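Local atomic coordinates of acyl-coenzyme A oxidase 3 (Yarrowia lipolytica, PDB entry 5YS9), a protein that oxidises acyl-CoA substrates to (2E)-enoyl-CoA with FAD as cofactor and O2 as electron acceptor, releasing hydrogen peroxide in peroxisomal fatty acid beta-oxidation. Residues A208-C213 and I228-L233; T126-G131 and G158-T163; I511-K516 and E604-P609; K516-A521 and A554-R559. All blocks are in the same frame, centred on the assembly; numbering follows the deposited sequence.

Contact 1. Residues A208-C213 and I228-L233; sequences ATHTAC and IFVVQL
The H210 imidazole overlaps the aliphatic stem of Q232, whose CG sits over one ring face in a CH-pi contact, displaced toward the rim and 3.4 Å from H210 NE2. The Q232 amide is tilted 21° from the ring, its NE2 hydrogen-bonded to R234 O. T209 OG1 meets H210 ND1 at 2.8 Å in the ring plane, a hydrogen bond that restrains the ring's rotation, and F156 stacks on the imidazole. An alanine at H210 is likely to deprive the Q232 stem of its flat support and T209 OG1 of one of its partners. H210 and Q232, a non-hydrogen-bonded pair, belong to the hairpin of strands 210-219 and 222-232 in the acyl-CoA dehydrogenase-type middle domain. T211 and V231 form a hydrogen-bonded pair, T211 N to V231 O and V231 N to T211 O both spanning 3.0 Å; C213 N to F229 O spans 2.6 Å. On the face carrying T211, V231 and C213, V231 CG2 packs 3.8 Å from C213 CB, and strand 262-272 covers both through F266.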
loop_
_atom_site.group_PDB
_atom_site.type_symbol
_atom_site.label_atom_id
_atom_site.label_comp_id
_atom_site.label_asym_id
_atom_site.label_seq_id
_atom_site.Cartn_x
_atom_site.Cartn_y
_atom_site.Cartn_z
ATOM N N ALA A 208 -29.656 7.618 -7.071
ATOM C CA ALA A 208 -30.048 9.025 -6.945
ATOM C C ALA A 208 -31.180 9.433 -7.868
ATOM O O ALA A 208 -31.153 9.104 -9.047
ATOM C CB ALA A 208 -28.853 9.901 -7.215
ATOM N N THR A 209 -32.165 10.146 -7.315
ATOM C CA THR A 209 -33.210 10.804 -8.090
ATOM C C THR A 209 -32.829 12.221 -8.511
ATOM O O THR A 209 -33.335 12.720 -9.537
ATOM C CB THR A 209 -34.498 10.957 -7.261
ATOM O OG1 THR A 209 -34.234 11.732 -6.093
ATOM C CG2 THR A 209 -35.011 9.612 -6.842
ATOM N N HIS A 210 -31.996 12.883 -7.688
ATOM C CA HIS A 210 -31.495 14.239 -7.979
ATOM C C HIS A 210 -30.005 14.391 -7.762
ATOM O O HIS A 210 -29.398 13.573 -7.121
ATOM C CB HIS A 210 -32.175 15.281 -7.112
ATOM C CG HIS A 210 -33.657 15.373 -7.300
ATOM N ND1 HIS A 210 -34.520 14.359 -6.929
ATOM C CD2 HIS A 210 -34.433 16.396 -7.717
ATOM C CE1 HIS A 210 -35.760 14.740 -7.165
ATOM N NE2 HIS A 210 -35.733 15.965 -7.654
ATOM N N THR A 211 -29.429 15.451 -8.322
ATOM C CA THR A 211 -28.026 15.784 -8.134
ATOM C C THR A 211 -27.824 17.271 -7.934
ATOM O O THR A 211 -28.644 18.084 -8.313
ATOM C CB THR A 211 -27.163 15.331 -9.298
ATOM O OG1 THR A 211 -25.795 15.419 -8.934
ATOM C CG2 THR A 211 -27.353 16.209 -10.495
ATOM N N ALA A 212 -26.710 17.589 -7.294
ATOM C CA ALA A 212 -26.230 18.948 -7.179
ATOM C C ALA A 212 -25.164 19.041 -8.272
ATOM O O ALA A 212 -24.072 18.529 -8.104
ATOM C CB ALA A 212 -25.640 19.167 -5.811
ATOM N N CYS A 213 -25.519 19.629 -9.414
ATOM C CA CYS A 213 -24.639 19.653 -10.582
ATOM C C CYS A 213 -23.796 20.935 -10.600
ATOM O O CYS A 213 -24.330 22.050 -10.571
ATOM C CB CYS A 213 -25.469 19.540 -11.859
ATOM S SG CYS A 213 -24.502 19.542 -13.403
ATOM N N ILE A 228 -23.690 25.860 -8.678
ATOM C CA ILE A 228 -24.329 24.635 -8.275
ATOM C C ILE A 228 -25.803 24.725 -8.629
ATOM O O ILE A 228 -26.473 25.693 -8.226
ATOM C CB ILE A 228 -24.182 24.386 -6.742
ATOM C CG1 ILE A 228 -22.755 24.638 -6.272
ATOM C CG2 ILE A 228 -24.558 22.964 -6.414
ATOM C CD1 ILE A 228 -22.508 24.366 -4.785
ATOM N N PHE A 229 -26.301 23.687 -9.327
ATOM C CA PHE A 229 -27.709 23.612 -9.810
ATOM C C PHE A 229 -28.310 22.259 -9.418
ATOM O O PHE A 229 -27.638 21.206 -9.538
ATOM C CB PHE A 229 -27.781 23.774 -11.358
ATOM C CG PHE A 229 -27.070 24.998 -11.870
ATOM C CD1 PHE A 229 -25.682 25.012 -11.998
ATOM C CD2 PHE A 229 -27.779 26.157 -12.205
ATOM C CE1 PHE A 229 -25.008 26.144 -12.434
ATOM C CE2 PHE A 229 -27.111 27.298 -12.665
ATOM C CZ PHE A 229 -25.723 27.290 -12.772
ATOM N N VAL A 230 -29.572 22.257 -8.982
ATOM C CA VAL A 230 -30.254 20.994 -8.691
ATOM C C VAL A 230 -30.839 20.504 -10.000
ATOM O O VAL A 230 -31.613 21.214 -10.637
ATOM C CB VAL A 230 -31.380 21.097 -7.624
ATOM C CG1 VAL A 230 -31.856 19.702 -7.246
ATOM C CG2 VAL A 230 -30.889 21.799 -6.378
ATOM N N VAL A 231 -30.478 19.286 -10.389
ATOM C CA VAL A 231 -31.029 18.683 -11.593
ATOM C C VAL A 231 -31.624 17.374 -11.219
ATOM O O VAL A 231 -30.953 16.499 -10.670
ATOM C CB VAL A 231 -29.941 18.397 -12.660
ATOM C CG1 VAL A 231 -30.589 17.816 -13.930
ATOM C CG2 VAL A 231 -29.097 19.638 -12.933
ATOM N N GLN A 232 -32.860 17.181 -11.586
ATOM C CA GLN A 232 -33.501 15.911 -11.329
ATOM C C GLN A 232 -32.988 14.880 -12.334
ATOM O O GLN A 232 -33.059 15.112 -13.542
ATOM C CB GLN A 232 -35.011 16.078 -11.437
ATOM C CG GLN A 232 -35.768 14.901 -10.866
ATOM C CD GLN A 232 -37.257 15.105 -10.871
ATOM O OE1 GLN A 232 -37.774 16.252 -10.887
ATOM N NE2 GLN A 232 -37.964 13.994 -10.870
ATOM N N LEU A 233 -32.473 13.761 -11.821
ATOM C CA LEU A 233 -31.893 12.696 -12.637
ATOM C C LEU A 233 -32.896 11.638 -13.037
ATOM O O LEU A 233 -32.849 11.124 -14.150
ATOM C CB LEU A 233 -30.807 11.982 -11.871
ATOM C CG LEU A 233 -29.542 12.739 -11.562
ATOM C CD1 LEU A 233 -28.558 11.826 -10.836
ATOM C CD2 LEU A 233 -28.944 13.283 -12.818
#

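Contact 2. Residues T126-G131 and G158-T163; sequences TGLFMG and GCFAMT. With FAD (flavin-adenine dinucleotide), chain C.
Helix 126-131 crosses strand 158-161 at 79°, with their axes 6.4 Å apart at closest approach. L128 and F160 fill the crossing, their side chains meeting at about a right angle: L128 CB lies 3.4 Å from F160 CD1, and L128 CD1 packs against F160 CB. The next residue, F129, holds its CG anti to the backbone N (chi1 179°), which turns the ring's face to G158, whose CA sits over it in a CH-pi contact, 3.8 Å from F129 CG. C159 O instead comes to the ring edge, 3.4 Å from F129 CD1.

Beyond the crossing, the strand end and the loop after it grip the flavin pyrimidine. FAD N3 donates to F160 O (3.1 Å), T163 N to FAD O2 (3.2 Å), and T163 OG1 to FAD N1 (2.8 Å), while M162 N adds a weak bond to O2; the pyrimidine also borders the F160 ring edge. A serine in place of F160 would probably open a gap between L128 and the flavin, although the backbone bond to N3 need not be lost. The contact thus joins helix 116-136 of the N-terminal helical region to the middle-domain sheet, where strand 158-161 runs parallel to strand 210-219 and F129 touches A212.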
loop_
_atom_site.group_PDB
_atom_site.type_symbol
_atom_site.label_atom_id
_atom_site.label_comp_id
_atom_site.label_asym_id
_atom_site.label_seq_id
_atom_site.Cartn_x
_atom_site.Cartn_y
_atom_site.Cartn_z
ATOM N N THR A 126 -26.341 12.441 2.384
ATOM C CA THR A 126 -26.444 12.943 3.726
ATOM C C THR A 126 -25.537 14.149 3.976
ATOM O O THR A 126 -25.925 15.093 4.637
ATOM C CB THR A 126 -26.355 11.775 4.733
ATOM O OG1 THR A 126 -27.594 11.666 5.429
ATOM C CG2 THR A 126 -25.228 11.908 5.709
ATOM N N GLY A 127 -24.326 14.106 3.441
ATOM C CA GLY A 127 -23.439 15.232 3.582
ATOM C C GLY A 127 -23.235 16.097 2.363
ATOM O O GLY A 127 -23.373 17.306 2.440
ATOM N N LEU A 128 -22.866 15.494 1.244
ATOM C CA LEU A 128 -22.569 16.289 0.066
ATOM C C LEU A 128 -23.749 16.985 -0.586
ATOM O O LEU A 128 -23.725 18.177 -0.769
ATOM C CB LEU A 128 -21.858 15.436 -0.973
ATOM C CG LEU A 128 -20.609 14.686 -0.575
ATOM C CD1 LEU A 128 -20.227 13.732 -1.682
ATOM C CD2 LEU A 128 -19.503 15.681 -0.335
ATOM N N PHE A 129 -24.822 16.259 -0.844
ATOM C CA PHE A 129 -26.029 16.880 -1.443
ATOM C C PHE A 129 -26.768 17.777 -0.474
ATOM O O PHE A 129 -27.079 18.891 -0.817
ATOM C CB PHE A 129 -27.036 15.865 -1.975
ATOM C CG PHE A 129 -28.292 16.509 -2.562
ATOM C CD1 PHE A 129 -28.303 16.974 -3.868
ATOM C CD2 PHE A 129 -29.455 16.653 -1.791
ATOM C CE1 PHE A 129 -29.446 17.553 -4.420
ATOM C CE2 PHE A 129 -30.605 17.256 -2.327
ATOM C CZ PHE A 129 -30.598 17.697 -3.655
ATOM N N MET A 130 -27.087 17.250 0.702
ATOM C CA MET A 130 -27.700 18.037 1.778
ATOM C C MET A 130 -26.815 19.227 2.199
ATOM O O MET A 130 -27.324 20.297 2.478
ATOM C CB MET A 130 -28.015 17.182 2.999
ATOM C CG MET A 130 -29.209 16.256 2.850
ATOM S SD MET A 130 -30.668 17.032 2.129
ATOM C CE MET A 130 -31.204 18.023 3.517
ATOM N N GLY A 131 -25.502 19.033 2.196
ATOM C CA GLY A 131 -24.550 20.107 2.423
ATOM C C GLY A 131 -24.630 21.211 1.422
ATOM O O GLY A 131 -24.505 22.360 1.788
ATOM N N GLY A 158 -30.287 12.177 -3.223
ATOM C CA GLY A 158 -29.419 13.170 -3.844
ATOM C C GLY A 158 -28.025 12.595 -3.992
ATOM O O GLY A 158 -27.677 11.611 -3.353
ATOM N N CYS A 159 -27.249 13.195 -4.857
ATOM C CA CYS A 159 -25.835 12.917 -4.971
ATOM C C CYS A 159 -25.165 14.258 -5.389
ATOM O O CYS A 159 -25.847 15.309 -5.484
ATOM C CB CYS A 159 -25.620 11.795 -6.011
ATOM S SG CYS A 159 -26.077 12.250 -7.712
ATOM N N PHE A 160 -23.853 14.219 -5.541
ATOM C CA PHE A 160 -23.040 15.403 -5.656
ATOM C C PHE A 160 -22.202 15.264 -6.905
ATOM O O PHE A 160 -21.294 14.454 -6.948
ATOM C CB PHE A 160 -22.164 15.422 -4.405
ATOM C CG PHE A 160 -21.371 16.668 -4.202
ATOM C CD1 PHE A 160 -21.906 17.731 -3.524
ATOM C CD2 PHE A 160 -20.064 16.742 -4.623
ATOM C CE1 PHE A 160 -21.169 18.867 -3.305
ATOM C CE2 PHE A 160 -19.321 17.872 -4.415
ATOM C CZ PHE A 160 -19.875 18.936 -3.751
ATOM N N ALA A 161 -22.470 16.081 -7.908
ATOM C CA ALA A 161 -21.816 15.885 -9.179
ATOM C C ALA A 161 -20.930 17.050 -9.531
ATOM O O ALA A 161 -21.356 18.010 -10.132
ATOM C CB ALA A 161 -22.851 15.652 -10.260
ATOM N N MET A 162 -19.670 16.924 -9.175
ATOM C CA MET A 162 -18.709 17.952 -9.444
ATOM C C MET A 162 -17.647 17.404 -10.359
ATOM O O MET A 162 -17.385 17.941 -11.415
ATOM C CB MET A 162 -18.106 18.399 -8.130
ATOM C CG MET A 162 -16.954 19.352 -8.230
ATOM S SD MET A 162 -16.219 19.487 -6.611
ATOM C CE MET A 162 -17.128 20.866 -5.972
ATOM N N THR A 163 -17.082 16.282 -9.973
ATOM C CA THR A 163 -15.987 15.706 -10.713
ATOM C C THR A 163 -16.386 15.294 -12.117
ATOM O O THR A 163 -17.461 14.775 -12.346
ATOM C CB THR A 163 -15.380 14.528 -9.954
ATOM O OG1 THR A 163 -14.856 15.004 -8.725
ATOM C CG2 THR A 163 -14.272 13.927 -10.730
HETATM P PA FAD C . -6.433 15.194 -10.898
HETATM O O1A FAD C . -6.437 15.297 -12.374
HETATM O O2A FAD C . -6.775 16.366 -10.062
HETATM O O5B FAD C . -4.960 14.778 -10.503
HETATM C C5B FAD C . -4.399 13.580 -11.013
HETATM C C4B FAD C . -2.953 13.433 -10.583
HETATM O O4B FAD C . -2.199 14.538 -11.067
HETATM C C3B FAD C . -2.839 13.449 -9.083
HETATM O O3B FAD C . -1.855 12.521 -8.675
HETATM C C2B FAD C . -2.319 14.814 -8.754
HETATM O O2B FAD C . -1.412 14.718 -7.673
HETATM C C1B FAD C . -1.606 15.261 -10.004
HETATM N N9A FAD C . -1.796 16.719 -10.119
HETATM C C8A FAD C . -2.933 17.369 -10.396
HETATM N N7A FAD C . -2.734 18.697 -10.388
HETATM C C5A FAD C . -1.452 18.911 -10.099
HETATM C C6A FAD C . -0.581 20.083 -9.931
HETATM N N6A FAD C . -1.055 21.331 -10.078
HETATM N N1A FAD C . 0.705 19.861 -9.622
HETATM C C2A FAD C . 1.192 18.625 -9.470
HETATM N N3A FAD C . 0.461 17.524 -9.607
HETATM C C4A FAD C . -0.838 17.604 -9.916
HETATM N N1 FAD C . -16.340 13.459 -6.864
HETATM C C2 FAD C . -17.554 13.996 -6.673
HETATM O O2 FAD C . -17.762 15.150 -7.036
HETATM N N3 FAD C . -18.554 13.347 -6.098
HETATM C C4 FAD C . -18.423 12.110 -5.673
HETATM O O4 FAD C . -19.370 11.536 -5.154
HETATM C C4X FAD C . -17.133 11.442 -5.844
HETATM N N5 FAD C . -16.947 10.193 -5.438
HETATM C C5X FAD C . -15.763 9.605 -5.619
HETATM C C6 FAD C . -15.620 8.309 -5.192
HETATM C C7 FAD C . -14.429 7.661 -5.357
HETATM C C7M FAD C . -14.309 6.249 -4.866
HETATM C C8 FAD C . -13.296 8.364 -5.994
HETATM C C8M FAD C . -11.978 7.678 -6.177
HETATM C C9 FAD C . -13.431 9.670 -6.416
HETATM C C9A FAD C . -14.632 10.320 -6.254
HETATM N N10 FAD C . -14.800 11.645 -6.673
HETATM C C10 FAD C . -16.063 12.212 -6.487
HETATM C "C1'" FAD C . -13.730 12.389 -7.336
HETATM C "C2'" FAD C . -12.600 12.885 -6.453
HETATM O "O2'" FAD C . -13.094 13.962 -5.675
HETATM C "C3'" FAD C . -11.455 13.347 -7.352
HETATM O "O3'" FAD C . -10.954 12.184 -7.986
HETATM C "C4'" FAD C . -10.263 14.055 -6.707
HETATM O "O4'" FAD C . -10.651 15.143 -5.879
HETATM C "C5'" FAD C . -9.375 14.666 -7.765
HETATM O "O5'" FAD C . -8.797 13.648 -8.550
HETATM P P FAD C . -8.752 13.727 -10.129
HETATM O O1P FAD C . -9.201 12.412 -10.632
HETATM O O2P FAD C . -9.431 14.973 -10.559
HETATM O O3P FAD C . -7.202 13.870 -10.425
#

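Contact 3. Residues I511-K516 and E604-P609; sequences IEAWEK and EGFLQP
The turn that ends helix 598-604 meets helix 507-534 in the C-terminal helical region of the acyl-CoA oxidase. F606 and K516 carry the contact. The CG of F606 lies anti to the backbone N (chi1 -164°), which carries the ring across to A513, where the methyl CB rests over one face, 3.3 Å from F606 CE2. E512 approaches the same ring differently: OE1 lies in the ring plane at its edge, 3.3 Å from F606 CE1, with the carboxylate turned 90° to the ring, so that the partly positive C-H rim probably faces the oxygen favourably. The other oxygen of E512, OE2, forms a salt bridge with R502.

K516 works through its methylenes. CD runs 3.9 Å from F606 CD1, and CE packs 3.7 Å from E604 CB and 3.3 Å from E604 O. The ammonium bends off at the last torsion (chi4 82°) to bond the carbonyls of L494 and A497. K516 NZ stays 5.7 Å from E604 OE1, and E604 OE2 pairs with R524. Directly after E604, G605 takes the positive phi of a Schellman motif, the glycine-terminated C-terminal capping motif that ends the helix, with F606 following directly to meet helix 507-534.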
loop_
_atom_site.group_PDB
_atom_site.type_symbol
_atom_site.label_atom_id
_atom_site.label_comp_id
_atom_site.label_asym_id
_atom_site.label_seq_id
_atom_site.Cartn_x
_atom_site.Cartn_y
_atom_site.Cartn_z
ATOM N N ILE A 511 10.486 19.994 20.897
ATOM C CA ILE A 511 9.618 20.967 20.203
ATOM C C ILE A 511 10.444 22.030 19.442
ATOM O O ILE A 511 10.214 22.303 18.242
ATOM C CB ILE A 511 8.612 21.606 21.155
ATOM C CG1 ILE A 511 7.519 20.571 21.500
ATOM C CG2 ILE A 511 7.974 22.848 20.524
ATOM C CD1 ILE A 511 6.640 20.935 22.682
ATOM N N GLU A 512 11.434 22.578 20.132
ATOM C CA GLU A 512 12.268 23.618 19.559
ATOM C C GLU A 512 12.978 23.081 18.309
ATOM O O GLU A 512 13.082 23.763 17.291
ATOM C CB GLU A 512 13.261 24.131 20.606
ATOM C CG GLU A 512 13.973 25.426 20.238
ATOM C CD GLU A 512 15.272 25.574 21.007
ATOM O OE1 GLU A 512 16.365 25.358 20.453
ATOM O OE2 GLU A 512 15.206 25.858 22.208
ATOM N N ALA A 513 13.423 21.840 18.391
ATOM C CA ALA A 513 14.126 21.219 17.275
ATOM C C ALA A 513 13.245 21.059 16.000
ATOM O O ALA A 513 13.742 21.203 14.901
ATOM C CB ALA A 513 14.701 19.876 17.717
ATOM N N TRP A 514 11.951 20.767 16.171
ATOM C CA TRP A 514 10.990 20.753 15.042
ATOM C C TRP A 514 10.641 22.163 14.531
ATOM O O TRP A 514 10.390 22.355 13.321
ATOM C CB TRP A 514 9.713 19.935 15.386
ATOM C CG TRP A 514 9.991 18.507 15.247
ATOM C CD1 TRP A 514 10.196 17.601 16.248
ATOM C CD2 TRP A 514 10.205 17.809 14.014
ATOM N NE1 TRP A 514 10.521 16.370 15.702
ATOM C CE2 TRP A 514 10.532 16.470 14.339
ATOM C CE3 TRP A 514 10.163 18.190 12.657
ATOM C CZ2 TRP A 514 10.793 15.496 13.354
ATOM C CZ3 TRP A 514 10.402 17.227 11.679
ATOM C CH2 TRP A 514 10.733 15.889 12.036
ATOM N N GLU A 515 10.607 23.135 15.444
ATOM C CA GLU A 515 10.473 24.542 15.059
ATOM C C GLU A 515 11.685 24.987 14.267
ATOM O O GLU A 515 11.536 25.691 13.249
ATOM C CB GLU A 515 10.203 25.450 16.279
ATOM C CG GLU A 515 8.849 25.182 16.948
ATOM C CD GLU A 515 8.540 26.122 18.118
ATOM O OE1 GLU A 515 9.439 26.869 18.580
ATOM O OE2 GLU A 515 7.378 26.136 18.587
ATOM N N LYS A 516 12.879 24.540 14.663
ATOM C CA LYS A 516 14.039 24.937 13.914
ATOM C C LYS A 516 14.005 24.453 12.463
ATOM O O LYS A 516 14.203 25.215 11.554
ATOM C CB LYS A 516 15.357 24.468 14.545
ATOM C CG LYS A 516 16.503 25.378 14.079
ATOM C CD LYS A 516 17.861 24.735 14.061
ATOM C CE LYS A 516 18.906 25.645 13.429
ATOM N NZ LYS A 516 19.455 26.668 14.355
ATOM N N GLU A 604 20.568 21.789 9.407
ATOM C CA GLU A 604 20.347 23.054 10.121
ATOM C C GLU A 604 21.330 23.259 11.254
ATOM O O GLU A 604 21.409 24.342 11.795
ATOM C CB GLU A 604 18.923 23.158 10.690
ATOM C CG GLU A 604 17.818 23.115 9.659
ATOM C CD GLU A 604 17.834 24.291 8.709
ATOM O OE1 GLU A 604 17.642 25.441 9.143
ATOM O OE2 GLU A 604 18.033 24.059 7.510
ATOM N N GLY A 605 22.027 22.211 11.660
ATOM C CA GLY A 605 23.080 22.332 12.658
ATOM C C GLY A 605 22.576 22.276 14.080
ATOM O O GLY A 605 23.321 22.589 14.993
ATOM N N PHE A 606 21.331 21.842 14.278
ATOM C CA PHE A 606 20.802 21.611 15.618
ATOM C C PHE A 606 21.459 20.406 16.324
ATOM O O PHE A 606 21.670 20.422 17.538
ATOM C CB PHE A 606 19.303 21.382 15.557
ATOM C CG PHE A 606 18.611 21.505 16.894
ATOM C CD1 PHE A 606 18.265 22.746 17.403
ATOM C CD2 PHE A 606 18.318 20.378 17.650
ATOM C CE1 PHE A 606 17.622 22.856 18.616
ATOM C CE2 PHE A 606 17.683 20.486 18.874
ATOM C CZ PHE A 606 17.333 21.719 19.361
ATOM N N LEU A 607 21.750 19.374 15.550
ATOM C CA LEU A 607 22.408 18.167 16.025
ATOM C C LEU A 607 23.706 17.954 15.232
ATOM O O LEU A 607 23.849 18.423 14.115
ATOM C CB LEU A 607 21.499 16.959 15.789
ATOM C CG LEU A 607 20.118 16.841 16.455
ATOM C CD1 LEU A 607 19.545 15.439 16.263
ATOM C CD2 LEU A 607 20.130 17.169 17.936
ATOM N N GLN A 608 24.651 17.244 15.826
ATOM C CA GLN A 608 25.862 16.825 15.127
ATOM C C GLN A 608 25.821 15.282 15.011
ATOM O O GLN A 608 24.968 14.633 15.654
ATOM C CB GLN A 608 27.108 17.307 15.892
ATOM C CG GLN A 608 27.206 18.821 16.151
ATOM C CD GLN A 608 27.592 19.111 17.605
ATOM O OE1 GLN A 608 26.771 18.978 18.534
ATOM N NE2 GLN A 608 28.849 19.461 17.813
ATOM N N PRO A 609 26.717 14.690 14.182
ATOM C CA PRO A 609 26.808 13.235 14.014
ATOM C C PRO A 609 26.660 12.414 15.297
ATOM O O PRO A 609 25.952 11.414 15.300
ATOM C CB PRO A 609 28.190 13.071 13.419
ATOM C CG PRO A 609 28.292 14.267 12.501
ATOM C CD PRO A 609 27.568 15.386 13.186
#

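Contact 4. Residues K516-A521 and A554-R559; sequences KVANGA and AKIHTR
I556 sets its CG2 anti to the backbone N and its CG1 beside that N (chi1 -63°), so that the two branches reach different parts of the facing helix. The two segments belong to an antiparallel helix pair, 507-534 with 547-573, within the all-helical C-terminal region; the axes run at 154° and approach to 8.7 Å. CG2 of I556 fits close to the backbone of the partner, 3.5 Å from A518 N, with A518 CB 3.9 Å away. On one flank V517 CG2 meets I556 CG2 at 3.7 Å, the two side chains crossing at about a right angle. The small A518 and A521 are consistent with the close approach of the backbones, the CA atoms of A518 and I556 lying only 5.3 Å apart. The contact is wholly apolar and is completed by L600 against I556 and F601 against V517. H557 sits beside A518 but carries its imidazole off to Y488 and S407, to which its two nitrogens are hydrogen-bonded. The longer branch of I556 ends at CD1, 4.0 Å from A521 CB.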
loop_
_atom_site.group_PDB
_atom_site.type_symbol
_atom_site.label_atom_id
_atom_site.label_comp_id
_atom_site.label_asym_id
_atom_site.label_seq_id
_atom_site.Cartn_x
_atom_site.Cartn_y
_atom_site.Cartn_z
ATOM N N LYS A 516 12.879 24.540 14.663
ATOM C CA LYS A 516 14.039 24.937 13.914
ATOM C C LYS A 516 14.005 24.453 12.463
ATOM O O LYS A 516 14.203 25.215 11.554
ATOM C CB LYS A 516 15.357 24.468 14.545
ATOM C CG LYS A 516 16.503 25.378 14.079
ATOM C CD LYS A 516 17.861 24.735 14.061
ATOM C CE LYS A 516 18.906 25.645 13.429
ATOM N NZ LYS A 516 19.455 26.668 14.355
ATOM N N VAL A 517 13.821 23.164 12.261
ATOM C CA VAL A 517 13.922 22.604 10.918
ATOM C C VAL A 517 12.758 23.083 10.000
ATOM O O VAL A 517 12.979 23.287 8.823
ATOM C CB VAL A 517 14.086 21.050 10.943
ATOM C CG1 VAL A 517 15.348 20.675 11.726
ATOM C CG2 VAL A 517 12.856 20.348 11.526
ATOM N N ALA A 518 11.557 23.287 10.556
ATOM C CA ALA A 518 10.432 23.872 9.817
ATOM C C ALA A 518 10.745 25.277 9.379
ATOM O O ALA A 518 10.666 25.599 8.193
ATOM C CB ALA A 518 9.168 23.888 10.672
ATOM N N ASN A 519 11.140 26.104 10.343
ATOM C CA ASN A 519 11.530 27.478 10.046
ATOM C C ASN A 519 12.687 27.554 9.044
ATOM O O ASN A 519 12.643 28.316 8.071
ATOM C CB ASN A 519 11.855 28.216 11.332
ATOM C CG ASN A 519 12.343 29.616 11.066
ATOM O OD1 ASN A 519 13.537 29.837 11.152
ATOM N ND2 ASN A 519 11.453 30.538 10.645
ATOM N N GLY A 520 13.690 26.713 9.236
ATOM C CA GLY A 520 14.837 26.670 8.345
ATOM C C GLY A 520 14.415 26.466 6.932
ATOM O O GLY A 520 14.723 27.257 6.070
ATOM N N ALA A 521 13.651 25.420 6.706
ATOM C CA ALA A 521 13.262 25.058 5.369
ATOM C C ALA A 521 12.417 26.164 4.727
ATOM O O ALA A 521 12.636 26.516 3.569
ATOM C CB ALA A 521 12.500 23.744 5.407
ATOM N N ALA A 554 5.675 21.750 3.429
ATOM C CA ALA A 554 4.383 21.178 3.871
ATOM C C ALA A 554 4.621 20.008 4.825
ATOM O O ALA A 554 3.952 19.855 5.855
ATOM C CB ALA A 554 3.555 20.716 2.674
ATOM N N LYS A 555 5.600 19.190 4.466
ATOM C CA LYS A 555 5.905 17.991 5.225
ATOM C C LYS A 555 6.488 18.320 6.585
ATOM O O LYS A 555 6.065 17.750 7.579
ATOM C CB LYS A 555 6.867 17.106 4.458
ATOM C CG LYS A 555 7.034 15.710 5.034
ATOM C CD LYS A 555 8.429 15.135 4.831
ATOM C CE LYS A 555 8.447 13.998 3.847
ATOM N NZ LYS A 555 9.807 13.397 3.844
ATOM N N ILE A 556 7.454 19.225 6.644
ATOM C CA ILE A 556 8.119 19.487 7.912
ATOM C C ILE A 556 7.194 20.240 8.851
ATOM O O ILE A 556 7.118 19.940 10.036
ATOM C CB ILE A 556 9.492 20.169 7.742
ATOM C CG1 ILE A 556 10.439 19.245 6.991
ATOM C CG2 ILE A 556 10.122 20.439 9.098
ATOM C CD1 ILE A 556 11.399 19.961 6.055
ATOM N N HIS A 557 6.456 21.183 8.316
ATOM C CA HIS A 557 5.509 21.920 9.133
ATOM C C HIS A 557 4.398 21.026 9.742
ATOM O O HIS A 557 4.022 21.202 10.904
ATOM C CB HIS A 557 4.930 23.058 8.281
ATOM C CG HIS A 557 3.747 23.747 8.884
ATOM N ND1 HIS A 557 3.865 24.709 9.859
ATOM C CD2 HIS A 557 2.423 23.643 8.603
ATOM C CE1 HIS A 557 2.656 25.160 10.159
ATOM N NE2 HIS A 557 1.767 24.543 9.397
ATOM N N THR A 558 3.865 20.098 8.943
ATOM C CA THR A 558 2.858 19.167 9.406
ATOM C C THR A 558 3.438 18.249 10.501
ATOM O O THR A 558 2.804 17.976 11.527
ATOM C CB THR A 558 2.284 18.376 8.212
ATOM O OG1 THR A 558 1.778 19.304 7.233
ATOM C CG2 THR A 558 1.122 17.441 8.658
ATOM N N ARG A 559 4.665 17.802 10.319
ATOM C CA ARG A 559 5.254 16.940 11.307
ATOM C C ARG A 559 5.426 17.609 12.674
ATOM O O ARG A 559 5.161 17.012 13.753
ATOM C CB ARG A 559 6.612 16.432 10.805
ATOM C CG ARG A 559 7.066 15.179 11.502
ATOM C CD ARG A 559 5.864 14.267 11.769
ATOM N NE ARG A 559 6.271 12.901 11.889
ATOM C CZ ARG A 559 6.336 12.030 10.905
ATOM N NH1 ARG A 559 6.033 12.350 9.689
ATOM N NH2 ARG A 559 6.746 10.814 11.159
#

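Contacts 1 and 4 are almost wholly buried; contacts 2 and 3 include the partly exposed L128 and F160, E512 and E604. Contacts 1 and 2 have centres about 9 Å apart and share a sheet: A212 O and A161 N lie 2.9 Å apart, a probable hydrogen bond linking the hairpin to the flavin-binding strand. Contacts 3 and 4 share K516 and helix 507-534, contact 4 lying within the loop closed by contact 3; their centres are about 11 Å apart. Contacts 1 and 3 lie on opposite sides of the chain's centre. Paired backbone bonds dominate contact 1, ring packing with cofactor bonds contact 2, ring and methylene packing contact 3, and aliphatic helix packing contact 4.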